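PDB 3O66: glycine betaine/carnitine/choline ABC transporter from Staphylococcus aureus subsp. aureus Mu50, which probably binds glycine betaine, carnitine or choline outside the membrane and delivers it to the permease of an ABC importer. Local coordinates for residues N9-T14 with D62-G67; D103-D108 with A226-L231. One frame throughout, in Å; residues are numbered along the deposited sequence.

Interaction 1: N9-T14 with D62-G67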
loop_
_atom_site.group_PDB
_atom_site.type_symbol
_atom_site.label_atom_id
_atom_site.label_comp_id
_atom_site.label_asym_id
_atom_site.label_seq_id
_atom_site.Cartn_x
_atom_site.Cartn_y
_atom_site.Cartn_z
ATOM N N ASN A 9 22.652 14.956 -10.802
ATOM C CA ASN A 9 21.487 15.786 -11.214
ATOM C C ASN A 9 20.378 15.857 -10.129
ATOM O O ASN A 9 20.655 15.633 -8.940
ATOM C CB ASN A 9 20.964 15.352 -12.619
ATOM C CG ASN A 9 19.780 16.193 -13.133
ATOM O OD1 ASN A 9 19.879 17.422 -13.325
ATOM N ND2 ASN A 9 18.647 15.517 -13.370
ATOM N N ASP A 10 19.133 16.078 -10.555
ATOM C CA ASP A 10 18.060 16.610 -9.717
ATOM C C ASP A 10 16.879 15.639 -9.553
ATOM O O ASP A 10 16.033 15.531 -10.442
ATOM C CB ASP A 10 17.580 17.917 -10.357
ATOM C CG ASP A 10 16.434 18.561 -9.612
ATOM O OD1 ASP A 10 16.333 18.365 -8.383
ATOM O OD2 ASP A 10 15.643 19.285 -10.267
ATOM N N VAL A 11 16.813 14.957 -8.409
ATOM C CA VAL A 11 15.784 13.950 -8.175
ATOM C C VAL A 11 14.944 14.390 -6.967
ATOM O O VAL A 11 15.459 14.700 -5.886
ATOM C CB VAL A 11 16.397 12.542 -7.928
ATOM C CG1 VAL A 11 15.322 11.550 -7.566
ATOM C CG2 VAL A 11 17.135 12.048 -9.163
ATOM N N LYS A 12 13.642 14.426 -7.171
ATOM C CA LYS A 12 12.731 14.734 -6.102
ATOM C C LYS A 12 11.633 13.666 -6.069
ATOM O O LYS A 12 11.028 13.349 -7.100
ATOM C CB LYS A 12 12.142 16.127 -6.301
ATOM C CG LYS A 12 13.162 17.264 -6.138
ATOM C CD LYS A 12 12.594 18.548 -6.736
ATOM C CE LYS A 12 13.568 19.712 -6.628
ATOM N NZ LYS A 12 13.421 20.360 -5.289
ATOM N N ILE A 13 11.406 13.130 -4.875
ATOM C CA ILE A 13 10.540 11.993 -4.646
ATOM C C ILE A 13 9.320 12.442 -3.836
ATOM O O ILE A 13 9.445 12.912 -2.672
ATOM C CB ILE A 13 11.276 10.881 -3.836
ATOM C CG1 ILE A 13 12.613 10.517 -4.506
ATOM C CG2 ILE A 13 10.339 9.677 -3.599
ATOM C CD1 ILE A 13 13.541 9.595 -3.682
ATOM N N THR A 14 8.137 12.250 -4.402
ATOM C CA THR A 14 6.946 12.632 -3.673
ATOM C C THR A 14 6.653 11.612 -2.574
ATOM O O THR A 14 6.823 10.373 -2.774
ATOM C CB THR A 14 5.706 12.701 -4.555
ATOM O OG1 THR A 14 5.384 11.370 -4.989
ATOM C CG2 THR A 14 5.925 13.602 -5.728
ATOM N N ASP A 62 7.263 19.163 -10.729
ATOM C CA ASP A 62 7.628 19.477 -9.344
ATOM C C ASP A 62 8.404 18.362 -8.650
ATOM O O ASP A 62 9.062 18.582 -7.610
ATOM C CB ASP A 62 6.380 19.782 -8.542
ATOM C CG ASP A 62 5.616 20.990 -9.072
ATOM O OD1 ASP A 62 6.229 21.914 -9.674
ATOM O OD2 ASP A 62 4.391 20.992 -8.878
ATOM N N ALA A 63 8.288 17.162 -9.205
ATOM C CA ALA A 63 9.050 15.999 -8.775
ATOM C C ALA A 63 9.125 15.039 -9.924
ATOM O O ALA A 63 8.375 15.176 -10.914
ATOM C CB ALA A 63 8.389 15.306 -7.556
ATOM N N ASN A 64 10.013 14.048 -9.809
ATOM C CA ASN A 64 10.135 13.087 -10.896
ATOM C C ASN A 64 10.080 11.631 -10.498
ATOM O O ASN A 64 10.197 10.768 -11.379
ATOM C CB ASN A 64 11.365 13.381 -11.771
ATOM C CG ASN A 64 12.614 13.689 -10.951
ATOM O OD1 ASN A 64 12.674 13.418 -9.742
ATOM N ND2 ASN A 64 13.610 14.285 -11.602
ATOM N N ILE A 65 9.913 11.356 -9.193
ATOM C CA ILE A 65 9.695 9.994 -8.671
ATOM C C ILE A 65 8.563 10.087 -7.633
ATOM O O ILE A 65 8.497 11.062 -6.921
ATOM C CB ILE A 65 10.954 9.409 -7.976
ATOM C CG1 ILE A 65 12.090 9.179 -8.990
ATOM C CG2 ILE A 65 10.624 8.119 -7.196
ATOM C CD1 ILE A 65 13.427 8.745 -8.330
ATOM N N SER A 66 7.633 9.128 -7.638
ATOM C CA SER A 66 6.741 8.895 -6.499
ATOM C C SER A 66 7.247 7.654 -5.762
ATOM O O SER A 66 7.408 6.595 -6.380
ATOM C CB SER A 66 5.305 8.667 -6.969
ATOM O OG SER A 66 4.732 9.868 -7.493
ATOM N N GLY A 67 7.473 7.762 -4.448
ATOM C CA GLY A 67 8.018 6.625 -3.691
ATOM C C GLY A 67 7.074 5.431 -3.768
ATOM O O GLY A 67 7.500 4.291 -4.028
#

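Interaction 2: D103-D108 with A226-L231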
loop_
_atom_site.group_PDB
_atom_site.type_symbol
_atom_site.label_atom_id
_atom_site.label_comp_id
_atom_site.label_asym_id
_atom_site.label_seq_id
_atom_site.Cartn_x
_atom_site.Cartn_y
_atom_site.Cartn_z
ATOM N N ASP A 103 3.990 9.349 -20.086
ATOM C CA ASP A 103 5.426 9.129 -20.306
ATOM C C ASP A 103 6.146 8.792 -18.987
ATOM O O ASP A 103 7.198 9.384 -18.644
ATOM C CB ASP A 103 6.076 10.353 -20.979
ATOM C CG ASP A 103 7.515 10.088 -21.402
ATOM O OD1 ASP A 103 7.805 8.935 -21.817
ATOM O OD2 ASP A 103 8.341 11.038 -21.336
ATOM N N GLN A 104 5.540 7.870 -18.236
ATOM C CA GLN A 104 6.069 7.456 -16.930
ATOM C C GLN A 104 6.116 5.941 -16.836
ATOM O O GLN A 104 5.306 5.226 -17.444
ATOM C CB GLN A 104 5.224 7.995 -15.783
ATOM C CG GLN A 104 5.246 9.534 -15.645
ATOM C CD GLN A 104 4.215 10.058 -14.646
ATOM O OE1 GLN A 104 3.617 9.289 -13.889
ATOM N NE2 GLN A 104 3.988 11.373 -14.665
ATOM N N THR A 105 7.060 5.464 -16.029
ATOM C CA THR A 105 7.184 4.055 -15.753
ATOM C C THR A 105 6.549 3.782 -14.394
ATOM O O THR A 105 7.018 4.293 -13.344
ATOM C CB THR A 105 8.649 3.625 -15.786
ATOM O OG1 THR A 105 9.133 3.735 -17.135
ATOM C CG2 THR A 105 8.824 2.175 -15.276
ATOM N N PHE A 106 5.481 2.996 -14.413
ATOM C CA PHE A 106 4.884 2.498 -13.167
ATOM C C PHE A 106 5.564 1.141 -12.959
ATOM O O PHE A 106 5.296 0.214 -13.713
ATOM C CB PHE A 106 3.340 2.394 -13.328
ATOM C CG PHE A 106 2.575 2.235 -12.033
ATOM C CD1 PHE A 106 1.756 3.268 -11.568
ATOM C CD2 PHE A 106 2.638 1.039 -11.305
ATOM C CE1 PHE A 106 1.026 3.134 -10.375
ATOM C CE2 PHE A 106 1.898 0.878 -10.130
ATOM C CZ PHE A 106 1.091 1.941 -9.665
ATOM N N PHE A 107 6.456 1.036 -11.957
ATOM C CA PHE A 107 7.307 -0.169 -11.801
ATOM C C PHE A 107 6.506 -1.386 -11.397
ATOM O O PHE A 107 5.354 -1.272 -10.933
ATOM C CB PHE A 107 8.449 0.080 -10.808
ATOM C CG PHE A 107 9.555 0.935 -11.378
ATOM C CD1 PHE A 107 10.731 0.342 -11.854
ATOM C CD2 PHE A 107 9.401 2.318 -11.474
ATOM C CE1 PHE A 107 11.752 1.121 -12.398
ATOM C CE2 PHE A 107 10.411 3.118 -12.023
ATOM C CZ PHE A 107 11.586 2.522 -12.475
ATOM N N ASP A 108 7.085 -2.557 -11.639
ATOM C CA ASP A 108 6.580 -3.789 -11.026
ATOM C C ASP A 108 6.510 -3.573 -9.505
ATOM O O ASP A 108 7.265 -2.790 -8.961
ATOM C CB ASP A 108 7.471 -4.980 -11.345
ATOM C CG ASP A 108 7.317 -5.475 -12.791
ATOM O OD1 ASP A 108 6.400 -5.038 -13.520
ATOM O OD2 ASP A 108 8.131 -6.321 -13.194
ATOM N N ALA A 226 8.387 6.660 -11.830
ATOM C CA ALA A 226 9.396 7.637 -12.205
ATOM C C ALA A 226 8.995 8.172 -13.587
ATOM O O ALA A 226 8.423 7.434 -14.411
ATOM C CB ALA A 226 10.781 7.010 -12.241
ATOM N N THR A 227 9.271 9.448 -13.850
ATOM C CA THR A 227 9.076 9.960 -15.228
ATOM C C THR A 227 10.124 9.366 -16.143
ATOM O O THR A 227 11.280 9.090 -15.729
ATOM C CB THR A 227 9.165 11.484 -15.300
ATOM O OG1 THR A 227 10.495 11.892 -14.950
ATOM C CG2 THR A 227 8.134 12.113 -14.363
ATOM N N ASN A 228 9.742 9.129 -17.386
ATOM C CA ASN A 228 10.705 8.610 -18.350
ATOM C C ASN A 228 11.746 9.662 -18.772
ATOM O O ASN A 228 12.875 9.312 -19.166
ATOM C CB ASN A 228 9.985 7.921 -19.533
ATOM C CG ASN A 228 9.288 6.642 -19.083
ATOM O OD1 ASN A 228 9.693 6.038 -18.085
ATOM N ND2 ASN A 228 8.236 6.238 -19.783
ATOM N N GLU A 229 11.395 10.940 -18.622
ATOM C CA GLU A 229 12.377 12.022 -18.809
ATOM C C GLU A 229 13.570 11.791 -17.860
ATOM O O GLU A 229 14.717 11.860 -18.289
ATOM C CB GLU A 229 11.756 13.411 -18.589
ATOM C CG GLU A 229 12.768 14.569 -18.740
ATOM C CD GLU A 229 12.180 15.960 -18.434
ATOM O OE1 GLU A 229 11.130 16.047 -17.758
ATOM O OE2 GLU A 229 12.789 16.979 -18.860
ATOM N N LEU A 230 13.290 11.495 -16.588
ATOM C CA LEU A 230 14.361 11.236 -15.612
ATOM C C LEU A 230 15.129 9.961 -15.965
ATOM O O LEU A 230 16.390 9.921 -15.906
ATOM C CB LEU A 230 13.798 11.124 -14.177
ATOM C CG LEU A 230 14.793 10.594 -13.136
ATOM C CD1 LEU A 230 15.955 11.583 -12.920
ATOM C CD2 LEU A 230 14.086 10.299 -11.823
ATOM N N LEU A 231 14.383 8.912 -16.317
ATOM C CA LEU A 231 14.989 7.629 -16.663
ATOM C C LEU A 231 15.812 7.711 -17.956
ATOM O O LEU A 231 16.781 6.966 -18.134
ATOM C CB LEU A 231 13.920 6.532 -16.749
ATOM C CG LEU A 231 13.146 6.235 -15.445
ATOM C CD1 LEU A 231 12.278 5.004 -15.652
ATOM C CD2 LEU A 231 14.061 6.022 -14.228
HETATM O O HOH W 1 8.566 12.214 -18.625
#

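Interaction 1: N9-T14 with D62-G67
The side chain of Asn64 reaches across to the backbone of Asp10 and Lys12 and imitates one more residue of strand where its own main chain has bent aside. From CB, CG takes the position between the backbone N and the carbonyl carbon (chi1 45°), which carries the amide over to the neighbouring chain. There CG divides: OD1 accepts from Lys12 N at 2.9 Å, the donor tilted 23° from its carbonyl plane, while ND2 donates to Asp10 O at 3.0 Å, nearly within its own amide plane. An amide suits this place because it offers a donor and an acceptor, as the N-H and C=O of a single strand residue do toward a parallel neighbour, and the two bonds fix its rotation. Lys12 O is gripped twice, by Asn64 N and by Ile65 N, and Ala63, small enough to sit close, sets CB 3.3 Å from that same oxygen. Beyond it the parallel ladder is regular: Thr14 N donates to Ile65 O and Gly67 N to Thr14 O. On one face Ile13 and Ile65 lie side by side, CG2 to CG2 at 3.9 Å, beneath helix 19-35; Val11 CG1 presses on Ile65 CD1 at 3.5 Å, a tight fit. On the other face Ser66 OG donates to Thr14 OG1 (3.0 Å); the former also bonds Arg69 and the latter Gln54 of helix 51-60, a small polar network under that helix. Parallel strands 12-16, 43-48 and 65-70, linked through helices on opposite faces, match the alpha/beta lobes of periplasmic binding proteins.

Interaction 2: D103-D108 with A226-L231
A strand running straight into a helix, with Thr227 as the N-cap, meets the short edge strand 104-106 in an antiparallel pairing. Thr105 N donates to Ala226 O at 2.9 Å, almost in line with the C=O, and Ala226 N returns the bond to Thr105 O. Two residues on, past the non-hydrogen-bonded pair Gln104 and Thr227, Asn228 N donates to Asp103 O (2.8 Å). Asn228 CG stands beside its backbone N (chi1 -68°), which turns the amide back across Thr105, whose OG1 donates in the carbonyl plane to a lone pair of Asn228 OD1 at 2.6 Å. ND2 makes a weak bond to Asp103 OD1, so this short amide serves a hydroxyl and a carboxylate at once. The main partner of that carboxylate is Arg232; a water links its OD2 to Glu229 N. Thr227 OG1, on a suitably short side chain, accepts from Leu230 N at 3.3 Å, closing the cap. Thr105 CG2 lies 3.7 Å above the centre of the Phe107 ring, whose edge meets Ala226 CB, a methyl small enough to fit there; Leu231 CD1 approaches obliquely. This is an N-capped strand-to-helix junction whose antiparallel neighbour is the outermost strand of a lobe's mixed sheet.

Overall arrangement
Both contacts belong to one mixed five-stranded sheet, in the order 43-48, 12-16, 65-70, 222-227, 104-106, and their centres are about 11 Å apart. Interaction 1 joins two parallel strands early in the chain; interaction 2, later in sequence, pairs the edge strand with 222-227, which returns from the other sheet's lobe. They touch where 65-70 and 222-227 run as neighbours: Asn64 O probably accepts from Thr227 N, and Leu230 of helix 228-233 packs on Ile65. The first lobe is therefore completed by a late segment of chain, as in periplasmic binding proteins, whose two lobes typically close around the substrate.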